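Local coordinates for peptidase M16 domain protein (Alicyclobacillus acidocaldarius subsp. acidocaldarius DSM 446, PDB 4XEA) that is a putative M16-family metallopeptidase that binds a metal ion and probably hydrolyses peptide bonds in its substrates, at residues 116-126 and 178-189; 127-138 and 167-176. All coordinates share one frame; numbering follows the deposited sequence.

Interaction 1. Residues 116-126 and 178-189; sequences VQSIHLTDENV and KEQLLLCYDTFY. With NA (sodium ion), chain B.
The ring of Y185 has a neighbour on each face. I119 lies over the centre of one, a CH-pi contact with CB 4.0 Å from the Y185 ring centroid and 7° off its normal; CB of Y189 sits over the rim of the opposite face. At the edge is the carbonyl of V116, and Y185 OH donates to V116 O at 2.7 Å, tilted 30° from the carbonyl plane. With CG anti to the backbone N (chi1 176°), Y185 extends away from its helix to meet this carbonyl. The Y189 ring takes V116 CG1 at its edge, 4.0 Å from Y189 CD2, while its hydroxyl is hydrogen-bonded to that of Y97. A leucine in place of Y185 would probably leave V116 O without this donor and open a gap under I119. L121 CD1 bridges two leucines, 3.6 Å from L182 CD2 and 3.7 Å from L181 CB, and V126 CG2 meets L181 CD1 tip to tip. K178 bends at chi3 to reach D123, NZ to OD2 3.0 Å, a salt bridge whose hydrogen bond is weak. T122 and N125 form a capping box that starts helix 123-141. S118 O binds sodium at 2.3 Å, beside carbonyls of M67 and F115. The loop linking helices 105-116 and 123-141 packs along helix 178-188. Helix 59-66 packs against I119, L121 and L181, whereas V116 and Y189 rest on strand 31-37.

Interaction 2. Residues 127-138 and 167-176; sequences EKEKGIIAQEIH and AGTVESVRAI
The K130 chain runs alongside V173, the two pointing opposite ways, where two antiparallel helices pack, their segment axes 9.6 Å apart at 169°. The first, part of helix 123-141, carries E136, which with H61 and H65 binds nickel; this matches the HxxEH plus distant glutamate metal site of inverted zincins such as the M16 peptidases. In K130, CG lies anti to the carbonyl carbon (chi1 -85°) and the chain is extended beyond it, which carries NZ past V173 to the backbone carbonyls of R174 and I176. There its ammonium donates twice, from K130 NZ to R174 O at 2.6 Å and to I176 O at 2.7 Å. The approach to I176 O lies in the carbonyl plane with a C=O...N angle of 155°; that to R174 O comes from above the plane. The same NZ stands over one face of the R174 guanidinium, while E127 OE1 meets its edge, 3.4 Å from R174 NH1, as a weak bond within a salt bridge. E127 would probably offset part of the repulsion between the two cations. Farther up the helix, I137 CD1 reaches V173 CG2 at 3.9 Å, and the I133 methyl CG2 reaches the same V173 branch obliquely. V170 and H138 are nearly perpendicular, V170 CG2 lying 3.7 Å from H138 NE2. A capping box of T169 and S172 begins helix 170-175. Just before it, A167 CB touches both I137 CG1, at 3.8 Å, and the carboxylate of the metal ligand, at 3.6 Å from E136 OE1.

Both interactions draw on helix 123-141: interaction 1 on its capped start and the loop leading into it, interaction 2 on its middle. Their partner helices, 170-175 and 178-188, follow each other in the chain, and the contacts join where L181 CG packs on I176 CG2 at 3.7 Å. Each mixes buried apolar residues with a charged outer end, and the two bury equal area, 580 Å². Interaction 1 is built on tyrosine rings and leucines and closes near a sodium site of three backbone carbonyls and two waters. Interaction 2 is aliphatic, with a lysine gripping two backbone carbonyls, and includes a carboxylate of the nickel site. Helix 59-66 touches both.

Interaction 1. Residues 116-126 and 178-189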
loop_
_atom_site.group_PDB
_atom_site.type_symbol
_atom_site.label_atom_id
_atom_site.label_comp_id
_atom_site.label_asym_id
_atom_site.label_seq_id
_atom_site.Cartn_x
_atom_site.Cartn_y
_atom_site.Cartn_z
ATOM N N VAL A 116 23.555 -10.843 -7.779
ATOM C CA VAL A 116 23.454 -11.527 -6.495
ATOM C C VAL A 116 24.559 -12.599 -6.354
ATOM O O VAL A 116 24.970 -12.905 -5.228
ATOM C CB VAL A 116 22.048 -12.109 -6.330
ATOM C CG1 VAL A 116 21.906 -12.915 -5.027
ATOM C CG2 VAL A 116 20.990 -10.937 -6.371
ATOM N N GLN A 117 25.048 -13.137 -7.483
ATOM C CA GLN A 117 26.064 -14.215 -7.474
ATOM C C GLN A 117 27.515 -13.736 -7.529
ATOM O O GLN A 117 28.434 -14.556 -7.603
ATOM C CB GLN A 117 25.769 -15.251 -8.579
ATOM C CG GLN A 117 24.553 -16.095 -8.233
ATOM C CD GLN A 117 24.140 -17.092 -9.279
ATOM O OE1 GLN A 117 24.257 -16.878 -10.536
ATOM N NE2 GLN A 117 23.627 -18.212 -8.785
ATOM N N SER A 118 27.737 -12.419 -7.506
ATOM C CA SER A 118 29.085 -11.868 -7.273
ATOM C C SER A 118 28.997 -10.762 -6.260
ATOM O O SER A 118 28.010 -10.029 -6.219
ATOM C CB SER A 118 29.708 -11.300 -8.557
ATOM O OG SER A 118 29.719 -12.261 -9.577
ATOM N N ILE A 119 30.028 -10.606 -5.444
ATOM C CA ILE A 119 30.036 -9.489 -4.491
ATOM C C ILE A 119 31.322 -8.752 -4.684
ATOM O O ILE A 119 32.337 -9.373 -5.002
ATOM C CB ILE A 119 29.936 -9.927 -3.029
ATOM C CG1 ILE A 119 29.557 -8.710 -2.183
ATOM C CG2 ILE A 119 31.242 -10.572 -2.563
ATOM C CD1 ILE A 119 29.112 -8.991 -0.794
ATOM N N HIS A 120 31.285 -7.433 -4.497
ATOM C CA HIS A 120 32.451 -6.595 -4.740
ATOM C C HIS A 120 32.735 -5.732 -3.512
ATOM O O HIS A 120 32.282 -4.598 -3.404
ATOM C CB HIS A 120 32.260 -5.771 -6.036
ATOM C CG HIS A 120 32.063 -6.621 -7.263
ATOM N ND1 HIS A 120 33.113 -7.057 -8.051
ATOM C CD2 HIS A 120 30.938 -7.136 -7.818
ATOM C CE1 HIS A 120 32.638 -7.792 -9.043
ATOM N NE2 HIS A 120 31.323 -7.870 -8.917
ATOM N N LEU A 121 33.500 -6.295 -2.593
ATOM C CA LEU A 121 33.861 -5.626 -1.356
ATOM C C LEU A 121 35.311 -5.202 -1.357
ATOM O O LEU A 121 36.179 -5.941 -1.808
ATOM C CB LEU A 121 33.665 -6.585 -0.181
ATOM C CG LEU A 121 32.255 -7.109 0.052
ATOM C CD1 LEU A 121 32.266 -7.981 1.281
ATOM C CD2 LEU A 121 31.289 -5.947 0.198
ATOM N N THR A 122 35.571 -4.014 -0.817
ATOM C CA THR A 122 36.929 -3.503 -0.627
ATOM C C THR A 122 36.997 -2.969 0.795
ATOM O O THR A 122 35.944 -2.652 1.392
ATOM C CB THR A 122 37.265 -2.335 -1.590
ATOM O OG1 THR A 122 36.532 -1.167 -1.201
ATOM C CG2 THR A 122 36.949 -2.696 -3.059
ATOM N N ASP A 123 38.198 -2.870 1.354
ATOM C CA ASP A 123 38.328 -2.338 2.704
ATOM C C ASP A 123 37.710 -0.952 2.749
ATOM O O ASP A 123 36.970 -0.638 3.684
ATOM C CB ASP A 123 39.776 -2.302 3.180
ATOM C CG ASP A 123 40.356 -3.684 3.387
ATOM O OD1 ASP A 123 39.785 -4.452 4.187
ATOM O OD2 ASP A 123 41.387 -3.996 2.743
ATOM N N GLU A 124 37.968 -0.159 1.711
ATOM C CA GLU A 124 37.420 1.184 1.588
ATOM C C GLU A 124 35.891 1.178 1.665
ATOM O O GLU A 124 35.327 1.805 2.558
ATOM C CB GLU A 124 37.921 1.845 0.286
ATOM C CG GLU A 124 37.400 3.261 0.026
ATOM C CD GLU A 124 36.465 3.355 -1.178
ATOM O OE1 GLU A 124 36.960 3.747 -2.256
ATOM O OE2 GLU A 124 35.251 3.058 -1.048
ATOM N N ASN A 125 35.225 0.442 0.771
ATOM C CA ASN A 125 33.762 0.516 0.660
ATOM C C ASN A 125 33.020 -0.179 1.787
ATOM O O ASN A 125 31.835 0.083 2.011
ATOM C CB ASN A 125 33.270 0.064 -0.729
ATOM C CG ASN A 125 33.226 -1.447 -0.912
ATOM O OD1 ASN A 125 33.391 -2.219 0.030
ATOM N ND2 ASN A 125 32.996 -1.873 -2.154
ATOM N N VAL A 126 33.715 -1.080 2.481
ATOM C CA VAL A 126 33.228 -1.623 3.740
ATOM C C VAL A 126 33.257 -0.523 4.797
ATOM O O VAL A 126 32.317 -0.371 5.569
ATOM C CB VAL A 126 34.053 -2.859 4.211
ATOM C CG1 VAL A 126 33.807 -3.168 5.692
ATOM C CG2 VAL A 126 33.722 -4.065 3.353
ATOM N N LYS A 178 35.640 -7.147 6.633
ATOM C CA LYS A 178 35.485 -7.636 5.264
ATOM C C LYS A 178 35.541 -9.171 5.221
ATOM O O LYS A 178 34.803 -9.804 4.474
ATOM C CB LYS A 178 36.563 -7.033 4.350
ATOM C CG LYS A 178 36.445 -7.467 2.893
ATOM C CD LYS A 178 37.495 -6.800 1.994
ATOM C CE LYS A 178 38.863 -7.442 2.141
ATOM N NZ LYS A 178 39.897 -6.454 1.832
ATOM N N GLU A 179 36.408 -9.744 6.042
ATOM C CA GLU A 179 36.613 -11.194 6.135
ATOM C C GLU A 179 35.332 -11.915 6.556
ATOM O O GLU A 179 34.913 -12.931 5.974
ATOM C CB GLU A 179 37.709 -11.455 7.192
ATOM C CG GLU A 179 39.136 -11.121 6.767
ATOM C CD GLU A 179 39.455 -9.606 6.570
ATOM O OE1 GLU A 179 38.954 -8.738 7.328
ATOM O OE2 GLU A 179 40.241 -9.290 5.641
ATOM N N GLN A 180 34.699 -11.381 7.585
ATOM C CA GLN A 180 33.405 -11.890 8.039
ATOM C C GLN A 180 32.324 -11.774 6.987
ATOM O O GLN A 180 31.559 -12.708 6.770
ATOM C CB GLN A 180 32.974 -11.133 9.268
ATOM C CG GLN A 180 33.800 -11.493 10.475
ATOM C CD GLN A 180 33.530 -10.570 11.643
ATOM O OE1 GLN A 180 33.039 -9.455 11.463
ATOM N NE2 GLN A 180 33.887 -11.016 12.842
ATOM N N LEU A 181 32.251 -10.623 6.332
ATOM C CA LEU A 181 31.244 -10.426 5.305
ATOM C C LEU A 181 31.430 -11.466 4.209
ATOM O O LEU A 181 30.459 -12.035 3.711
ATOM C CB LEU A 181 31.338 -9.013 4.705
ATOM C CG LEU A 181 30.810 -7.836 5.513
ATOM C CD1 LEU A 181 31.301 -6.462 4.926
ATOM C CD2 LEU A 181 29.266 -7.891 5.599
ATOM N N LEU A 182 32.686 -11.691 3.831
ATOM C CA LEU A 182 33.009 -12.616 2.756
ATOM C C LEU A 182 32.695 -14.059 3.172
ATOM O O LEU A 182 32.182 -14.847 2.366
ATOM C CB LEU A 182 34.481 -12.483 2.322
ATOM C CG LEU A 182 34.856 -11.255 1.477
ATOM C CD1 LEU A 182 36.267 -11.377 0.940
ATOM C CD2 LEU A 182 33.875 -11.047 0.334
ATOM N N LEU A 183 32.961 -14.383 4.427
ATOM C CA LEU A 183 32.644 -15.716 4.947
ATOM C C LEU A 183 31.136 -15.947 4.865
ATOM O O LEU A 183 30.683 -16.960 4.336
ATOM C CB LEU A 183 33.096 -15.851 6.387
ATOM C CG LEU A 183 32.484 -17.075 7.089
ATOM C CD1 LEU A 183 33.170 -18.356 6.571
ATOM C CD2 LEU A 183 32.632 -16.926 8.570
ATOM N N CYS A 184 30.355 -14.990 5.371
ATOM C CA CYS A 184 28.909 -15.139 5.360
ATOM C C CYS A 184 28.378 -15.183 3.955
ATOM O O CYS A 184 27.498 -15.978 3.683
ATOM C CB CYS A 184 28.219 -14.064 6.196
ATOM S SG CYS A 184 28.646 -14.225 7.892
ATOM N N TYR A 185 28.937 -14.387 3.046
ATOM C CA TYR A 185 28.480 -14.408 1.664
ATOM C C TYR A 185 28.797 -15.771 1.025
ATOM O O TYR A 185 27.944 -16.351 0.356
ATOM C CB TYR A 185 29.109 -13.274 0.823
ATOM C CG TYR A 185 28.723 -13.331 -0.635
ATOM C CD1 TYR A 185 29.598 -13.849 -1.604
ATOM C CD2 TYR A 185 27.489 -12.866 -1.055
ATOM C CE1 TYR A 185 29.226 -13.915 -2.919
ATOM C CE2 TYR A 185 27.112 -12.938 -2.358
ATOM C CZ TYR A 185 27.971 -13.447 -3.286
ATOM O OH TYR A 185 27.569 -13.488 -4.579
ATOM N N ASP A 186 30.014 -16.270 1.230
ATOM C CA ASP A 186 30.395 -17.551 0.640
ATOM C C ASP A 186 29.549 -18.680 1.234
ATOM O O ASP A 186 29.164 -19.595 0.518
ATOM C CB ASP A 186 31.916 -17.852 0.774
ATOM C CG ASP A 186 32.782 -17.055 -0.205
ATOM O OD1 ASP A 186 32.292 -16.445 -1.217
ATOM O OD2 ASP A 186 34.017 -17.058 0.036
ATOM N N THR A 187 29.207 -18.591 2.516
ATOM C CA THR A 187 28.465 -19.652 3.183
ATOM C C THR A 187 26.991 -19.674 2.768
ATOM O O THR A 187 26.437 -20.753 2.532
ATOM C CB THR A 187 28.552 -19.507 4.699
ATOM O OG1 THR A 187 29.925 -19.553 5.101
ATOM C CG2 THR A 187 27.758 -20.610 5.446
ATOM N N PHE A 188 26.364 -18.498 2.696
ATOM C CA PHE A 188 24.909 -18.411 2.600
ATOM C C PHE A 188 24.384 -18.068 1.238
ATOM O O PHE A 188 23.212 -18.261 0.984
ATOM C CB PHE A 188 24.363 -17.406 3.627
ATOM C CG PHE A 188 24.464 -17.888 5.048
ATOM C CD1 PHE A 188 25.456 -17.409 5.885
ATOM C CD2 PHE A 188 23.575 -18.834 5.545
ATOM C CE1 PHE A 188 25.576 -17.855 7.207
ATOM C CE2 PHE A 188 23.652 -19.265 6.871
ATOM C CZ PHE A 188 24.650 -18.775 7.714
ATOM N N TYR A 189 25.240 -17.571 0.352
ATOM C CA TYR A 189 24.796 -17.175 -0.978
ATOM C C TYR A 189 25.101 -18.219 -2.029
ATOM O O TYR A 189 25.027 -17.941 -3.208
ATOM C CB TYR A 189 25.383 -15.827 -1.350
ATOM C CG TYR A 189 24.571 -14.675 -0.818
ATOM C CD1 TYR A 189 24.606 -14.345 0.538
ATOM C CD2 TYR A 189 23.763 -13.910 -1.672
ATOM C CE1 TYR A 189 23.852 -13.287 1.052
ATOM C CE2 TYR A 189 23.024 -12.841 -1.174
ATOM C CZ TYR A 189 23.055 -12.550 0.203
ATOM O OH TYR A 189 22.354 -11.484 0.714
HETATM NA NA NA B . 26.643 -8.153 -6.395
HETATM O O HOH W 1 23.367 -18.284 -5.677
HETATM O O HOH W 2 28.212 -6.644 -5.091
HETATM O O HOH W 3 27.446 -7.145 -8.313
#

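Interaction 2. Residues 127-138 and 167-176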
loop_
_atom_site.group_PDB
_atom_site.type_symbol
_atom_site.label_atom_id
_atom_site.label_comp_id
_atom_site.label_asym_id
_atom_site.label_seq_id
_atom_site.Cartn_x
_atom_site.Cartn_y
_atom_site.Cartn_z
ATOM N N GLU A 127 34.326 0.258 4.829
ATOM C CA GLU A 127 34.356 1.402 5.746
ATOM C C GLU A 127 33.236 2.426 5.449
ATOM O O GLU A 127 32.456 2.778 6.348
ATOM C CB GLU A 127 35.724 2.082 5.764
ATOM C CG GLU A 127 35.929 3.006 6.961
ATOM C CD GLU A 127 35.572 2.333 8.271
ATOM O OE1 GLU A 127 36.492 1.816 8.928
ATOM O OE2 GLU A 127 34.377 2.295 8.636
ATOM N N LYS A 128 33.106 2.833 4.190
ATOM C CA LYS A 128 32.069 3.799 3.801
ATOM C C LYS A 128 30.679 3.352 4.241
ATOM O O LYS A 128 29.906 4.141 4.801
ATOM C CB LYS A 128 32.073 4.029 2.286
ATOM C CG LYS A 128 31.022 5.044 1.828
ATOM C CD LYS A 128 31.148 5.375 0.376
ATOM C CE LYS A 128 30.053 6.330 -0.056
ATOM N NZ LYS A 128 30.073 6.507 -1.522
ATOM N N GLU A 129 30.369 2.075 4.012
ATOM C CA GLU A 129 29.027 1.605 4.215
ATOM C C GLU A 129 28.725 1.484 5.715
ATOM O O GLU A 129 27.565 1.491 6.093
ATOM C CB GLU A 129 28.800 0.264 3.490
ATOM C CG GLU A 129 27.332 -0.101 3.257
ATOM C CD GLU A 129 26.661 0.770 2.210
ATOM O OE1 GLU A 129 25.444 1.000 2.319
ATOM O OE2 GLU A 129 27.349 1.229 1.275
ATOM N N LYS A 130 29.753 1.376 6.563
ATOM C CA LYS A 130 29.537 1.296 8.027
ATOM C C LYS A 130 28.932 2.603 8.558
ATOM O O LYS A 130 28.032 2.583 9.404
ATOM C CB LYS A 130 30.845 1.017 8.783
ATOM C CG LYS A 130 31.253 -0.448 8.904
ATOM C CD LYS A 130 32.620 -0.556 9.578
ATOM C CE LYS A 130 33.179 -1.974 9.545
ATOM N NZ LYS A 130 34.132 -2.220 10.662
ATOM N N GLY A 131 29.454 3.721 8.068
ATOM C CA GLY A 131 28.941 5.048 8.423
ATOM C C GLY A 131 27.489 5.250 8.000
ATOM O O GLY A 131 26.678 5.837 8.751
ATOM N N ILE A 132 27.169 4.756 6.792
ATOM C CA ILE A 132 25.829 4.876 6.214
ATOM C C ILE A 132 24.833 4.054 7.022
ATOM O O ILE A 132 23.716 4.495 7.260
ATOM C CB ILE A 132 25.807 4.455 4.714
ATOM C CG1 ILE A 132 26.677 5.417 3.880
ATOM C CG2 ILE A 132 24.381 4.400 4.176
ATOM C CD1 ILE A 132 26.817 5.027 2.415
ATOM N N ILE A 133 25.246 2.869 7.469
ATOM C CA ILE A 133 24.364 2.007 8.239
ATOM C C ILE A 133 24.214 2.515 9.676
ATOM O O ILE A 133 23.110 2.494 10.208
ATOM C CB ILE A 133 24.810 0.536 8.198
ATOM C CG1 ILE A 133 24.765 0.022 6.753
ATOM C CG2 ILE A 133 23.895 -0.318 9.046
ATOM C CD1 ILE A 133 25.466 -1.300 6.572
ATOM N N ALA A 134 25.292 3.030 10.276
ATOM C CA ALA A 134 25.202 3.584 11.633
ATOM C C ALA A 134 24.169 4.700 11.689
ATOM O O ALA A 134 23.397 4.795 12.638
ATOM C CB ALA A 134 26.539 4.084 12.106
ATOM N N GLN A 135 24.154 5.531 10.657
ATOM C CA GLN A 135 23.222 6.653 10.570
ATOM C C GLN A 135 21.781 6.184 10.461
ATOM O O GLN A 135 20.900 6.696 11.149
ATOM C CB GLN A 135 23.564 7.528 9.360
ATOM C CG GLN A 135 24.702 8.477 9.623
ATOM C CD GLN A 135 24.295 9.617 10.527
ATOM O OE1 GLN A 135 23.179 9.643 11.054
ATOM N NE2 GLN A 135 25.193 10.581 10.704
ATOM N N GLU A 136 21.559 5.230 9.561
ATOM C CA GLU A 136 20.264 4.571 9.394
ATOM C C GLU A 136 19.763 3.984 10.726
ATOM O O GLU A 136 18.581 4.113 11.056
ATOM C CB GLU A 136 20.385 3.479 8.319
ATOM C CG GLU A 136 19.102 2.684 8.016
ATOM C CD GLU A 136 19.356 1.178 7.906
ATOM O OE1 GLU A 136 18.636 0.414 8.602
ATOM O OE2 GLU A 136 20.266 0.766 7.137
ATOM N N ILE A 137 20.663 3.358 11.487
ATOM C CA ILE A 137 20.341 2.830 12.820
ATOM C C ILE A 137 19.905 3.943 13.790
ATOM O O ILE A 137 18.927 3.772 14.496
ATOM C CB ILE A 137 21.526 2.045 13.430
ATOM C CG1 ILE A 137 21.757 0.735 12.661
ATOM C CG2 ILE A 137 21.268 1.716 14.892
ATOM C CD1 ILE A 137 23.059 0.042 13.012
ATOM N N HIS A 138 20.621 5.064 13.825
ATOM C CA HIS A 138 20.233 6.215 14.687
ATOM C C HIS A 138 18.847 6.767 14.367
ATOM O O HIS A 138 18.054 7.032 15.267
ATOM C CB HIS A 138 21.254 7.359 14.590
ATOM C CG HIS A 138 22.523 7.103 15.346
ATOM N ND1 HIS A 138 22.564 7.005 16.722
ATOM C CD2 HIS A 138 23.798 6.931 14.920
ATOM C CE1 HIS A 138 23.808 6.777 17.108
ATOM N NE2 HIS A 138 24.576 6.730 16.034
ATOM N N ALA A 167 19.282 -4.227 11.225
ATOM C CA ALA A 167 20.544 -3.583 10.873
ATOM C C ALA A 167 21.687 -3.791 11.887
ATOM O O ALA A 167 22.836 -3.468 11.606
ATOM C CB ALA A 167 20.309 -2.064 10.625
ATOM N N GLY A 168 21.381 -4.347 13.044
ATOM C CA GLY A 168 22.362 -4.526 14.114
ATOM C C GLY A 168 22.400 -3.307 15.000
ATOM O O GLY A 168 21.439 -2.538 15.027
ATOM N N THR A 169 23.511 -3.113 15.713
ATOM C CA THR A 169 23.757 -1.863 16.470
ATOM C C THR A 169 24.909 -1.074 15.838
ATOM O O THR A 169 25.594 -1.561 14.940
ATOM C CB THR A 169 24.081 -2.150 17.967
ATOM O OG1 THR A 169 25.290 -2.916 18.063
ATOM C CG2 THR A 169 22.958 -2.942 18.644
ATOM N N VAL A 170 25.124 0.152 16.308
ATOM C CA VAL A 170 26.298 0.914 15.924
ATOM C C VAL A 170 27.587 0.131 16.253
ATOM O O VAL A 170 28.451 -0.041 15.395
ATOM C CB VAL A 170 26.291 2.324 16.613
ATOM C CG1 VAL A 170 27.568 3.123 16.290
ATOM C CG2 VAL A 170 25.042 3.100 16.207
ATOM N N GLU A 171 27.679 -0.372 17.480
ATOM C CA GLU A 171 28.843 -1.140 17.959
ATOM C C GLU A 171 29.119 -2.407 17.118
ATOM O O GLU A 171 30.250 -2.683 16.702
ATOM C CB GLU A 171 28.617 -1.576 19.414
ATOM C CG GLU A 171 28.053 -0.475 20.355
ATOM C CD GLU A 171 26.500 -0.395 20.369
ATOM O OE1 GLU A 171 25.864 -1.078 21.207
ATOM O OE2 GLU A 171 25.914 0.349 19.538
ATOM N N SER A 172 28.079 -3.180 16.861
ATOM C CA SER A 172 28.268 -4.435 16.156
ATOM C C SER A 172 28.614 -4.162 14.698
ATOM O O SER A 172 29.496 -4.792 14.134
ATOM C CB SER A 172 27.030 -5.326 16.306
ATOM O OG SER A 172 25.980 -4.953 15.423
ATOM N N VAL A 173 27.931 -3.199 14.091
ATOM C CA VAL A 173 28.193 -2.860 12.696
ATOM C C VAL A 173 29.656 -2.396 12.553
ATOM O O VAL A 173 30.369 -2.799 11.631
ATOM C CB VAL A 173 27.202 -1.808 12.174
ATOM C CG1 VAL A 173 27.754 -1.112 10.934
ATOM C CG2 VAL A 173 25.861 -2.450 11.873
ATOM N N ARG A 174 30.105 -1.610 13.519
ATOM C CA ARG A 174 31.482 -1.142 13.549
ATOM C C ARG A 174 32.511 -2.274 13.674
ATOM O O ARG A 174 33.629 -2.139 13.164
ATOM C CB ARG A 174 31.642 -0.100 14.673
ATOM C CG ARG A 174 32.972 -0.111 15.434
ATOM C CD ARG A 174 33.917 1.014 15.022
ATOM N NE ARG A 174 34.955 0.601 14.063
ATOM C CZ ARG A 174 35.189 1.170 12.872
ATOM N NH1 ARG A 174 36.174 0.701 12.111
ATOM N NH2 ARG A 174 34.453 2.191 12.424
ATOM N N ALA A 175 32.159 -3.387 14.322
ATOM C CA ALA A 175 33.122 -4.489 14.462
ATOM C C ALA A 175 33.142 -5.418 13.238
ATOM O O ALA A 175 34.042 -6.245 13.111
ATOM C CB ALA A 175 32.863 -5.291 15.736
ATOM N N ILE A 176 32.154 -5.305 12.348
ATOM C CA ILE A 176 32.100 -6.172 11.157
ATOM C C ILE A 176 33.375 -5.976 10.317
ATOM O O ILE A 176 33.821 -4.850 10.134
ATOM C CB ILE A 176 30.812 -5.899 10.304
ATOM C CG1 ILE A 176 29.559 -6.369 11.048
ATOM C CG2 ILE A 176 30.869 -6.610 8.960
ATOM C CD1 ILE A 176 28.244 -6.061 10.341
#